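Local coordinates for signal transduction histidine-protein kinase/phosphatase mprB (Mycobacterium hassiacum, PDB 6BLK) that probably acts as a sensor histidine kinase that autophosphorylates a histidine from ATP and can also act as a phosphatase, here represented by its ATP-binding catalytic domain, at residues Glu13-Ser18 and Val68-Tyr73; Arg21-Arg26 and Phe31-Thr36; Leu52-Asn57 and Ala120-Val125. All coordinates share one frame; numbering follows the deposited sequence.

Contact 1 of 3, residues Glu13-Ser18 and Val68-Tyr73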
loop_
_atom_site.group_PDB
_atom_site.type_symbol
_atom_site.label_atom_id
_atom_site.label_comp_id
_atom_site.label_asym_id
_atom_site.label_seq_id
_atom_site.Cartn_x
_atom_site.Cartn_y
_atom_site.Cartn_z
ATOM N N GLU A 13 10.993 9.130 3.161
ATOM C CA GLU A 13 10.480 10.332 2.520
ATOM C C GLU A 13 9.325 10.003 1.583
ATOM O O GLU A 13 8.344 10.750 1.526
ATOM C CB GLU A 13 11.603 11.056 1.782
ATOM C CG GLU A 13 12.775 11.508 2.653
ATOM C CD GLU A 13 12.750 12.995 2.942
ATOM O OE1 GLU A 13 11.656 13.602 2.870
ATOM O OE2 GLU A 13 13.831 13.561 3.229
ATOM N N VAL A 14 9.416 8.889 0.847
ATOM C CA VAL A 14 8.343 8.487 -0.050
ATOM C C VAL A 14 7.046 8.315 0.723
ATOM O O VAL A 14 5.991 8.826 0.329
ATOM C CB VAL A 14 8.734 7.200 -0.794
ATOM C CG1 VAL A 14 7.548 6.610 -1.509
ATOM C CG2 VAL A 14 9.844 7.510 -1.765
ATOM N N ILE A 15 7.109 7.600 1.841
ATOM C CA ILE A 15 5.904 7.358 2.627
ATOM C C ILE A 15 5.397 8.654 3.240
ATOM O O ILE A 15 4.190 8.903 3.249
ATOM C CB ILE A 15 6.180 6.281 3.682
ATOM C CG1 ILE A 15 6.525 4.968 2.978
ATOM C CG2 ILE A 15 4.991 6.146 4.598
ATOM C CD1 ILE A 15 7.134 3.928 3.882
ATOM N N ASP A 16 6.300 9.508 3.733
ATOM C CA ASP A 16 5.865 10.770 4.346
ATOM C C ASP A 16 5.160 11.665 3.330
ATOM O O ASP A 16 4.143 12.296 3.651
ATOM C CB ASP A 16 7.058 11.502 4.956
ATOM C CG ASP A 16 6.670 12.843 5.586
ATOM O OD1 ASP A 16 5.458 13.108 5.750
ATOM O OD2 ASP A 16 7.578 13.640 5.909
ATOM N N ARG A 17 5.691 11.736 2.101
ATOM C CA ARG A 17 5.040 12.512 1.048
ATOM C C ARG A 17 3.674 11.938 0.718
ATOM O O ARG A 17 2.690 12.676 0.590
ATOM C CB ARG A 17 5.899 12.553 -0.219
ATOM C CG ARG A 17 7.189 13.307 -0.109
ATOM C CD ARG A 17 7.984 13.215 -1.430
ATOM N NE ARG A 17 9.320 13.802 -1.320
ATOM C CZ ARG A 17 9.594 15.095 -1.476
ATOM N NH1 ARG A 17 8.626 15.961 -1.750
ATOM N NH2 ARG A 17 10.843 15.528 -1.355
ATOM N N SER A 18 3.601 10.617 0.541
ATOM C CA SER A 18 2.324 9.979 0.246
ATOM C C SER A 18 1.314 10.232 1.349
ATOM O O SER A 18 0.133 10.453 1.069
ATOM C CB SER A 18 2.504 8.481 0.047
ATOM O OG SER A 18 3.379 8.224 -1.029
ATOM N N VAL A 68 -5.475 3.541 10.245
ATOM C CA VAL A 68 -4.738 2.972 9.124
ATOM C C VAL A 68 -3.303 2.769 9.583
ATOM O O VAL A 68 -2.658 3.706 10.060
ATOM C CB VAL A 68 -4.826 3.879 7.883
ATOM C CG1 VAL A 68 -3.802 3.437 6.798
ATOM C CG2 VAL A 68 -6.261 3.908 7.319
ATOM N N GLY A 69 -2.816 1.534 9.478
ATOM C CA GLY A 69 -1.474 1.201 9.899
ATOM C C GLY A 69 -0.558 1.222 8.682
ATOM O O GLY A 69 -0.926 0.750 7.623
ATOM N N VAL A 70 0.613 1.816 8.869
ATOM C CA VAL A 70 1.607 1.959 7.816
ATOM C C VAL A 70 2.918 1.513 8.440
ATOM O O VAL A 70 3.534 2.257 9.211
ATOM C CB VAL A 70 1.723 3.390 7.285
ATOM C CG1 VAL A 70 2.714 3.448 6.167
ATOM C CG2 VAL A 70 0.350 3.949 6.879
ATOM N N ARG A 71 3.338 0.297 8.142
ATOM C CA ARG A 71 4.453 -0.311 8.850
ATOM C C ARG A 71 5.467 -0.802 7.840
ATOM O O ARG A 71 5.114 -1.439 6.856
ATOM C CB ARG A 71 4.016 -1.479 9.747
ATOM C CG ARG A 71 2.676 -1.311 10.490
ATOM C CD ARG A 71 2.753 -0.552 11.775
ATOM N NE ARG A 71 1.456 -0.533 12.452
ATOM C CZ ARG A 71 1.168 0.256 13.480
ATOM N NH1 ARG A 71 2.085 1.091 13.957
ATOM N NH2 ARG A 71 -0.030 0.202 14.038
ATOM N N LEU A 72 6.724 -0.491 8.082
ATOM C CA LEU A 72 7.790 -0.957 7.209
ATOM C C LEU A 72 8.886 -1.495 8.112
ATOM O O LEU A 72 9.461 -0.752 8.916
ATOM C CB LEU A 72 8.301 0.153 6.269
ATOM C CG LEU A 72 9.270 -0.266 5.166
ATOM C CD1 LEU A 72 9.314 0.817 4.101
ATOM C CD2 LEU A 72 10.626 -0.455 5.758
ATOM N N TYR A 73 9.163 -2.787 7.985
ATOM C CA TYR A 73 10.179 -3.452 8.779
ATOM C C TYR A 73 11.069 -4.259 7.861
ATOM O O TYR A 73 10.592 -4.844 6.894
ATOM C CB TYR A 73 9.550 -4.381 9.801
ATOM C CG TYR A 73 8.926 -3.701 10.979
ATOM C CD1 TYR A 73 9.717 -3.180 11.996
ATOM C CD2 TYR A 73 7.553 -3.596 11.094
ATOM C CE1 TYR A 73 9.137 -2.564 13.102
ATOM C CE2 TYR A 73 6.983 -2.993 12.161
ATOM C CZ TYR A 73 7.764 -2.473 13.160
ATOM O OH TYR A 73 7.111 -1.880 14.238
#

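Contact 2 of 3, residues Arg21-Arg26 and Phe31-Thr36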
loop_
_atom_site.group_PDB
_atom_site.type_symbol
_atom_site.label_atom_id
_atom_site.label_comp_id
_atom_site.label_asym_id
_atom_site.label_seq_id
_atom_site.Cartn_x
_atom_site.Cartn_y
_atom_site.Cartn_z
ATOM N N ARG A 21 -0.400 13.766 1.310
ATOM C CA ARG A 21 -1.494 13.854 0.348
ATOM C C ARG A 21 -2.790 13.280 0.915
ATOM O O ARG A 21 -3.848 13.912 0.829
ATOM C CB ARG A 21 -1.113 13.129 -0.945
ATOM C CG ARG A 21 -0.126 13.874 -1.831
ATOM C CD ARG A 21 -0.813 14.642 -2.970
ATOM N NE ARG A 21 -1.545 13.756 -3.880
ATOM C CZ ARG A 21 -2.872 13.700 -4.003
ATOM N NH1 ARG A 21 -3.664 14.489 -3.288
ATOM N NH2 ARG A 21 -3.419 12.848 -4.862
ATOM N N VAL A 22 -2.745 12.075 1.484
ATOM C CA VAL A 22 -4.006 11.428 1.815
ATOM C C VAL A 22 -4.585 11.908 3.141
ATOM O O VAL A 22 -5.801 11.803 3.349
ATOM C CB VAL A 22 -3.846 9.899 1.810
ATOM C CG1 VAL A 22 -3.071 9.441 3.019
ATOM C CG2 VAL A 22 -5.215 9.215 1.735
ATOM N N ARG A 23 -3.759 12.428 4.050
ATOM C CA ARG A 23 -4.288 12.972 5.293
ATOM C C ARG A 23 -5.262 14.103 5.017
ATOM O O ARG A 23 -6.147 14.374 5.837
ATOM C CB ARG A 23 -3.157 13.486 6.176
ATOM C CG ARG A 23 -2.359 12.436 6.912
ATOM C CD ARG A 23 -1.277 13.116 7.740
ATOM N NE ARG A 23 -0.203 12.213 8.175
ATOM C CZ ARG A 23 -0.131 11.623 9.369
ATOM N NH1 ARG A 23 -1.073 11.814 10.288
ATOM N NH2 ARG A 23 0.892 10.825 9.651
ATOM N N ARG A 24 -5.107 14.776 3.872
ATOM C CA ARG A 24 -6.027 15.847 3.492
ATOM C C ARG A 24 -7.419 15.298 3.209
ATOM O O ARG A 24 -8.425 15.890 3.618
ATOM C CB ARG A 24 -5.505 16.583 2.253
ATOM C CG ARG A 24 -4.050 17.062 2.316
ATOM C CD ARG A 24 -3.498 17.347 0.914
ATOM N NE ARG A 24 -3.771 18.708 0.461
ATOM C CZ ARG A 24 -3.660 19.114 -0.802
ATOM N NH1 ARG A 24 -3.297 18.260 -1.755
ATOM N NH2 ARG A 24 -3.924 20.378 -1.116
ATOM N N ARG A 25 -7.495 14.167 2.504
ATOM C CA ARG A 25 -8.775 13.622 2.077
ATOM C C ARG A 25 -9.563 12.993 3.222
ATOM O O ARG A 25 -10.789 12.886 3.119
ATOM C CB ARG A 25 -8.552 12.594 0.968
ATOM C CG ARG A 25 -7.912 13.181 -0.278
ATOM C CD ARG A 25 -7.819 12.170 -1.426
ATOM N NE ARG A 25 -9.132 11.795 -1.956
ATOM C CZ ARG A 25 -9.928 12.609 -2.645
ATOM N NH1 ARG A 25 -9.566 13.864 -2.892
ATOM N NH2 ARG A 25 -11.099 12.172 -3.087
ATOM N N ARG A 26 -8.894 12.578 4.309
ATOM C CA ARG A 26 -9.565 11.940 5.452
ATOM C C ARG A 26 -8.799 12.318 6.725
ATOM O O ARG A 26 -8.037 11.530 7.295
ATOM C CB ARG A 26 -9.649 10.421 5.297
ATOM C CG ARG A 26 -10.590 9.923 4.184
ATOM C CD ARG A 26 -12.041 9.942 4.583
ATOM N NE ARG A 26 -12.249 9.290 5.870
ATOM C CZ ARG A 26 -12.663 8.039 6.049
ATOM N NH1 ARG A 26 -12.937 7.232 5.018
ATOM N NH2 ARG A 26 -12.800 7.593 7.295
ATOM N N PHE A 31 -3.654 7.677 11.379
ATOM C CA PHE A 31 -2.567 6.972 10.696
ATOM C C PHE A 31 -1.504 6.585 11.715
ATOM O O PHE A 31 -0.944 7.449 12.398
ATOM C CB PHE A 31 -1.959 7.831 9.593
ATOM C CG PHE A 31 -2.840 7.985 8.386
ATOM C CD1 PHE A 31 -2.885 7.000 7.412
ATOM C CD2 PHE A 31 -3.611 9.125 8.214
ATOM C CE1 PHE A 31 -3.682 7.146 6.297
ATOM C CE2 PHE A 31 -4.410 9.274 7.098
ATOM C CZ PHE A 31 -4.444 8.280 6.136
ATOM N N GLU A 32 -1.245 5.289 11.841
ATOM C CA GLU A 32 -0.277 4.766 12.788
ATOM C C GLU A 32 0.938 4.330 11.989
ATOM O O GLU A 32 0.901 3.292 11.317
ATOM C CB GLU A 32 -0.866 3.603 13.582
ATOM C CG GLU A 32 -2.088 4.009 14.404
ATOM C CD GLU A 32 -2.751 2.843 15.106
ATOM O OE1 GLU A 32 -2.851 1.753 14.502
ATOM O OE2 GLU A 32 -3.184 3.022 16.268
ATOM N N VAL A 33 2.008 5.118 12.059
ATOM C CA VAL A 33 3.126 5.001 11.134
ATOM C C VAL A 33 4.334 4.494 11.897
ATOM O O VAL A 33 4.704 5.048 12.937
ATOM C CB VAL A 33 3.420 6.337 10.427
ATOM C CG1 VAL A 33 4.486 6.178 9.373
ATOM C CG2 VAL A 33 2.182 6.860 9.804
ATOM N N THR A 34 4.902 3.393 11.416
ATOM C CA THR A 34 6.117 2.815 11.988
ATOM C C THR A 34 7.013 2.413 10.814
ATOM O O THR A 34 6.796 1.361 10.211
ATOM C CB THR A 34 5.809 1.611 12.865
ATOM O OG1 THR A 34 4.752 1.941 13.782
ATOM C CG2 THR A 34 7.033 1.194 13.644
ATOM N N VAL A 35 8.018 3.227 10.499
ATOM C CA VAL A 35 8.810 3.041 9.276
ATOM C C VAL A 35 10.281 2.939 9.657
ATOM O O VAL A 35 10.887 3.914 10.122
ATOM C CB VAL A 35 8.561 4.176 8.270
ATOM C CG1 VAL A 35 9.413 4.082 7.052
ATOM C CG2 VAL A 35 7.108 4.131 7.835
ATOM N N THR A 36 10.853 1.753 9.482
ATOM C CA THR A 36 12.291 1.663 9.654
ATOM C C THR A 36 12.988 2.255 8.425
ATOM O O THR A 36 12.510 2.111 7.303
ATOM C CB THR A 36 12.737 0.220 9.878
ATOM O OG1 THR A 36 13.988 0.205 10.595
ATOM C CG2 THR A 36 12.921 -0.518 8.570
HETATM O O HOH W 1 -2.967 10.530 12.352
#

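Contact 3 of 3, residues Leu52-Asn57 and Ala120-Val125. With MG (magnesium ion), chain F; ATP (adenosine-5'-triphosphate), chain E.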
loop_
_atom_site.group_PDB
_atom_site.type_symbol
_atom_site.label_atom_id
_atom_site.label_comp_id
_atom_site.label_asym_id
_atom_site.label_seq_id
_atom_site.Cartn_x
_atom_site.Cartn_y
_atom_site.Cartn_z
ATOM N N LEU A 52 0.950 5.830 -2.533
ATOM C CA LEU A 52 -0.251 6.673 -2.464
ATOM C C LEU A 52 -1.478 5.905 -2.928
ATOM O O LEU A 52 -2.561 6.049 -2.349
ATOM C CB LEU A 52 -0.061 7.938 -3.287
ATOM C CG LEU A 52 -1.238 8.909 -3.351
ATOM C CD1 LEU A 52 -1.572 9.369 -1.952
ATOM C CD2 LEU A 52 -0.881 10.091 -4.255
ATOM N N ASN A 53 -1.347 5.067 -3.955
ATOM C CA ASN A 53 -2.522 4.333 -4.401
ATOM C C ASN A 53 -3.024 3.375 -3.325
ATOM O O ASN A 53 -4.240 3.192 -3.169
ATOM C CB ASN A 53 -2.233 3.566 -5.688
ATOM C CG ASN A 53 -2.144 4.472 -6.913
ATOM O OD1 ASN A 53 -2.240 5.698 -6.831
ATOM N ND2 ASN A 53 -1.951 3.859 -8.056
ATOM N N VAL A 54 -2.109 2.746 -2.579
ATOM C CA VAL A 54 -2.541 1.846 -1.505
ATOM C C VAL A 54 -3.113 2.636 -0.345
ATOM O O VAL A 54 -4.151 2.262 0.200
ATOM C CB VAL A 54 -1.401 0.912 -1.049
ATOM C CG1 VAL A 54 -1.851 0.042 0.112
ATOM C CG2 VAL A 54 -0.973 0.026 -2.185
ATOM N N LEU A 55 -2.471 3.743 0.028
ATOM C CA LEU A 55 -2.996 4.582 1.100
ATOM C C LEU A 55 -4.354 5.135 0.737
ATOM O O LEU A 55 -5.226 5.250 1.604
ATOM C CB LEU A 55 -2.050 5.722 1.425
ATOM C CG LEU A 55 -0.743 5.317 2.098
ATOM C CD1 LEU A 55 0.128 6.552 2.205
ATOM C CD2 LEU A 55 -0.960 4.705 3.484
ATOM N N ASP A 56 -4.548 5.505 -0.532
ATOM C CA ASP A 56 -5.830 6.056 -0.949
ATOM C C ASP A 56 -6.951 5.036 -0.769
ATOM O O ASP A 56 -8.037 5.388 -0.290
ATOM C CB ASP A 56 -5.766 6.530 -2.395
ATOM C CG ASP A 56 -7.012 7.257 -2.808
ATOM O OD1 ASP A 56 -7.269 8.322 -2.206
ATOM O OD2 ASP A 56 -7.715 6.749 -3.711
ATOM N N ASN A 57 -6.707 3.763 -1.124
ATOM C CA ASN A 57 -7.710 2.718 -0.915
ATOM C C ASN A 57 -7.974 2.520 0.560
ATOM O O ASN A 57 -9.131 2.374 0.983
ATOM C CB ASN A 57 -7.276 1.381 -1.534
ATOM C CG ASN A 57 -7.203 1.428 -3.032
ATOM O OD1 ASN A 57 -7.838 2.272 -3.678
ATOM N ND2 ASN A 57 -6.414 0.519 -3.606
ATOM N N ALA A 120 -3.524 -2.215 -10.080
ATOM C CA ALA A 120 -2.717 -2.670 -11.221
ATOM C C ALA A 120 -1.428 -1.858 -11.367
ATOM O O ALA A 120 -0.367 -2.410 -11.692
ATOM C CB ALA A 120 -3.546 -2.601 -12.503
ATOM N N ILE A 121 -1.499 -0.544 -11.160
ATOM C CA ILE A 121 -0.309 0.303 -11.186
ATOM C C ILE A 121 0.643 -0.090 -10.067
ATOM O O ILE A 121 1.855 -0.142 -10.260
ATOM C CB ILE A 121 -0.715 1.782 -11.091
ATOM C CG1 ILE A 121 -1.466 2.187 -12.362
ATOM C CG2 ILE A 121 0.465 2.704 -10.810
ATOM C CD1 ILE A 121 -0.683 2.055 -13.648
ATOM N N VAL A 122 0.114 -0.347 -8.877
ATOM C CA VAL A 122 0.938 -0.760 -7.744
ATOM C C VAL A 122 1.736 -2.016 -8.096
ATOM O O VAL A 122 2.938 -2.091 -7.836
ATOM C CB VAL A 122 0.072 -0.994 -6.489
ATOM C CG1 VAL A 122 0.881 -1.606 -5.389
ATOM C CG2 VAL A 122 -0.524 0.293 -6.027
ATOM N N LYS A 123 1.051 -3.056 -8.593
ATOM C CA LYS A 123 1.713 -4.299 -8.982
ATOM C C LYS A 123 2.815 -4.042 -10.007
ATOM O O LYS A 123 3.933 -4.565 -9.867
ATOM C CB LYS A 123 0.693 -5.299 -9.522
ATOM C CG LYS A 123 1.311 -6.593 -9.951
ATOM C CD LYS A 123 0.293 -7.584 -10.395
ATOM C CE LYS A 123 0.923 -8.856 -10.953
ATOM N NZ LYS A 123 0.886 -9.958 -9.973
ATOM N N GLN A 124 2.560 -3.190 -11.000
ATOM C CA GLN A 124 3.584 -2.914 -12.016
ATOM C C GLN A 124 4.830 -2.280 -11.382
ATOM O O GLN A 124 5.977 -2.715 -11.615
ATOM C CB GLN A 124 2.992 -2.000 -13.091
ATOM C CG GLN A 124 3.973 -1.749 -14.263
ATOM C CD GLN A 124 3.274 -1.292 -15.541
ATOM O OE1 GLN A 124 2.059 -1.463 -15.702
ATOM N NE2 GLN A 124 4.040 -0.707 -16.455
ATOM N N VAL A 125 4.620 -1.257 -10.559
ATOM C CA VAL A 125 5.733 -0.566 -9.910
ATOM C C VAL A 125 6.503 -1.519 -9.016
ATOM O O VAL A 125 7.748 -1.583 -9.054
ATOM C CB VAL A 125 5.214 0.639 -9.119
ATOM C CG1 VAL A 125 6.296 1.206 -8.270
ATOM C CG2 VAL A 125 4.694 1.708 -10.042
HETATM MG MG MG F . -7.843 2.701 -5.745
HETATM P PG ATP E . -8.744 3.770 -8.694
HETATM O O1G ATP E . -7.773 3.234 -7.658
HETATM O O2G ATP E . -8.449 3.465 -10.170
HETATM O O3G ATP E . -9.177 5.207 -8.459
HETATM P PB ATP E . -10.386 1.789 -7.296
HETATM O O1B ATP E . -11.829 1.346 -7.460
HETATM O O2B ATP E . -9.913 2.431 -6.038
HETATM O O3B ATP E . -10.105 2.909 -8.450
HETATM P PA ATP E . -8.214 -0.163 -7.000
HETATM O O1A ATP E . -7.419 -0.889 -8.080
HETATM O O2A ATP E . -7.477 0.807 -6.110
HETATM O O3A ATP E . -9.455 0.542 -7.794
HETATM O "O5'" ATP E . -8.987 -1.254 -6.178
HETATM C "C5'" ATP E . -9.770 -2.233 -6.838
HETATM C "C4'" ATP E . -10.970 -2.566 -5.959
HETATM O "O4'" ATP E . -10.477 -3.343 -4.862
HETATM C "C3'" ATP E . -11.745 -1.399 -5.334
HETATM O "O3'" ATP E . -12.765 -0.881 -6.216
HETATM C "C2'" ATP E . -12.335 -2.075 -4.111
HETATM O "O2'" ATP E . -13.493 -2.863 -4.443
HETATM C "C1'" ATP E . -11.248 -3.045 -3.705
HETATM N N9 ATP E . -10.315 -2.503 -2.701
HETATM C C8 ATP E . -9.023 -2.067 -2.889
HETATM N N7 ATP E . -8.477 -1.687 -1.698
HETATM C C5 ATP E . -9.427 -1.891 -0.758
HETATM C C6 ATP E . -9.456 -1.722 0.678
HETATM N N6 ATP E . -8.381 -1.213 1.296
HETATM N N1 ATP E . -10.580 -2.048 1.314
HETATM C C2 ATP E . -11.655 -2.539 0.671
HETATM N N3 ATP E . -11.690 -2.743 -0.653
HETATM C C4 ATP E . -10.604 -2.442 -1.401
HETATM O O HOH W 2 -5.801 3.187 -5.550
HETATM O O HOH W 3 -8.481 4.776 -5.153
#

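Contact 1 of 3, residues Glu13-Ser18 and Val68-Tyr73
Ile15 of helix 11-25 packs on Val70 and Leu72 of strand 67-76, part of the alpha/beta sandwich of the histidine kinase, DNA gyrase B and HSP90-like ATPase fold, in which helices cover one face of a mixed sheet. The side chain of Ile15 sets out toward the strand and forks at CB. Its short branch, CG2, meets CG1 of Val70 at 3.9 Å, the two side chains running past each other in opposite directions. The longer branch leaves CB through CG1, which is anti to the carbonyl carbon (chi1 -63°), and continues extended (chi2 166°) to CD1, the atom that reaches Leu72. One isoleucine thus spans two strand residues that are neighbours on the same face of the sheet, with Arg71 between them pointing to the other face. The same hydrophobic layer is continued by Leu82 of strand 79-85, which touches both Ile15 and Val70, and by Leu55 of helix 44-60, packed on Val70. All three touching side chains are buried, and the contact is purely apolar; at its far end, CD1 of Ile15 and CD1 of Leu72 meet methyl to methyl at 3.8 Å.

Contact 2 of 3, residues Arg21-Arg26 and Phe31-Thr36
The backbone N of Phe31 and the guanidinium of Arg23 share one water, which accepts from Phe31 N at 3.1 Å and, through a weak bond of the same length, from Arg23 NH1. This bridge ties the start of segment 31-36 to segment 21-26. Alongside it the aliphatic part of Arg23 lies against Phe31, its CG 3.8 Å from CD2 of the ring. The arginine chain is extended from CG to NE, which carries the guanidinium past the ring to the root of the phenylalanine: Phe31 CB sits 3.8 Å above one face of the guanidinium, offset toward its rim. The guanidinium and ring planes are 56° apart, so the two groups are not stacked. Farther along, Arg23 NH2 comes within 4.2 Å of Val33 CG2, two residues on in the strand and on the same face as Phe31.

The far end of the ring is met by Val22, whose CG1 approaches Phe31 CZ at 3.6 Å. A chi1 of 73° sets that methyl between the backbone N and the carbonyl carbon, from where it meets the ring end. Val22 also packs against Ala59 of helix 44-60. Phe31 is further enclosed by Leu19 and by Val68 of the adjoining strand, so its ring is buried while Arg23 remains at the surface. The side chain of Arg26 leads away from the strand; its NH1 is hydrogen-bonded to Ser62 O and its NH2 forms a salt bridge with Asp28 OD2. Helix 21-25 and strand 31-35 run nearly antiparallel, at 163°, with axes 11.9 Å apart: a helix that turns back through a short connection into a strand of the sheet it covers, an arrangement that belongs to the helix-on-sheet sandwich of the histidine kinase ATP-binding domain.

Contact 3 of 3, residues Leu52-Asn57 and Ala120-Val125
Asn53 and Val54 of helix 44-60 meet Ile121 and Val122 of helix 118-128, and Val122 touches both of the first pair. Its CG2, anti to the carbonyl carbon, lies 3.7 Å from CB of Asn53 and 3.9 Å from CG2 of Val54, and the two valine side chains cross at about a right angle. Beside them the amide end of Asn53 lies against Ile121, Asn53 ND2 being 3.8 Å from Ile121 CG2. That nitrogen is hydrogen-bonded to Gly118 O, so the asparagine also ties helix 44-60 to the start of the second helix. The axes of segments 52-57 and 120-125 pass 9.9 Å apart and cross at -146°, roughly antiparallel.

One turn beyond Asn53 comes Asn57, the magnesium-binding asparagine of the N box in histidine kinase ATP-binding domains. Its amide works at both ends: OD1 binds the magnesium ion at 2.1 Å, while ND2 donates to O2A of ATP at 2.7 Å, a bent bond with an angle of 136° at the hydrogen. Since O2A is itself a magnesium ligand, Asn57 holds the metal and the alpha-phosphate together, and its CB lies close to N7 of the adenine. One oxygen from each of the three phosphates and two waters complete the six-fold shell.

Helix 44-60 positions both waters as well. One donates a hydrogen bond to Asn53 O, the other to Asp56 OD2, its oxygen 2.6 Å from that atom; Asp56 OD1 has a long, weak ion pair with Arg25 NE. Farther along helix 44-60 Lys60 NZ, and from helix 118-128 the backbone N of Leu119, are also hydrogen-bonded to ATP.

How the contacts relate
Contact 1 is fully buried, whereas contacts 2 and 3 are partly buried. Contacts 1 and 2 both set helix 11-25 on the sheet, using neighbouring parallel strands joined by backbone bonds such as Val68 O to Glu32 N; the first relies on aliphatic methyls alone, while the second, nearer the helix end, adds arginine and a water bridge. Contact 3 instead pairs two helices through valine, isoleucine and asparagine packing, with the metal site held by Asn57 on one of them. Helix 44-60 lies against the others: Leu55 packs on Ser18 of segment 13-18, and Leu52 on Arg21 of segment 21-26, linking the magnesium-binding helix to helix 11-25.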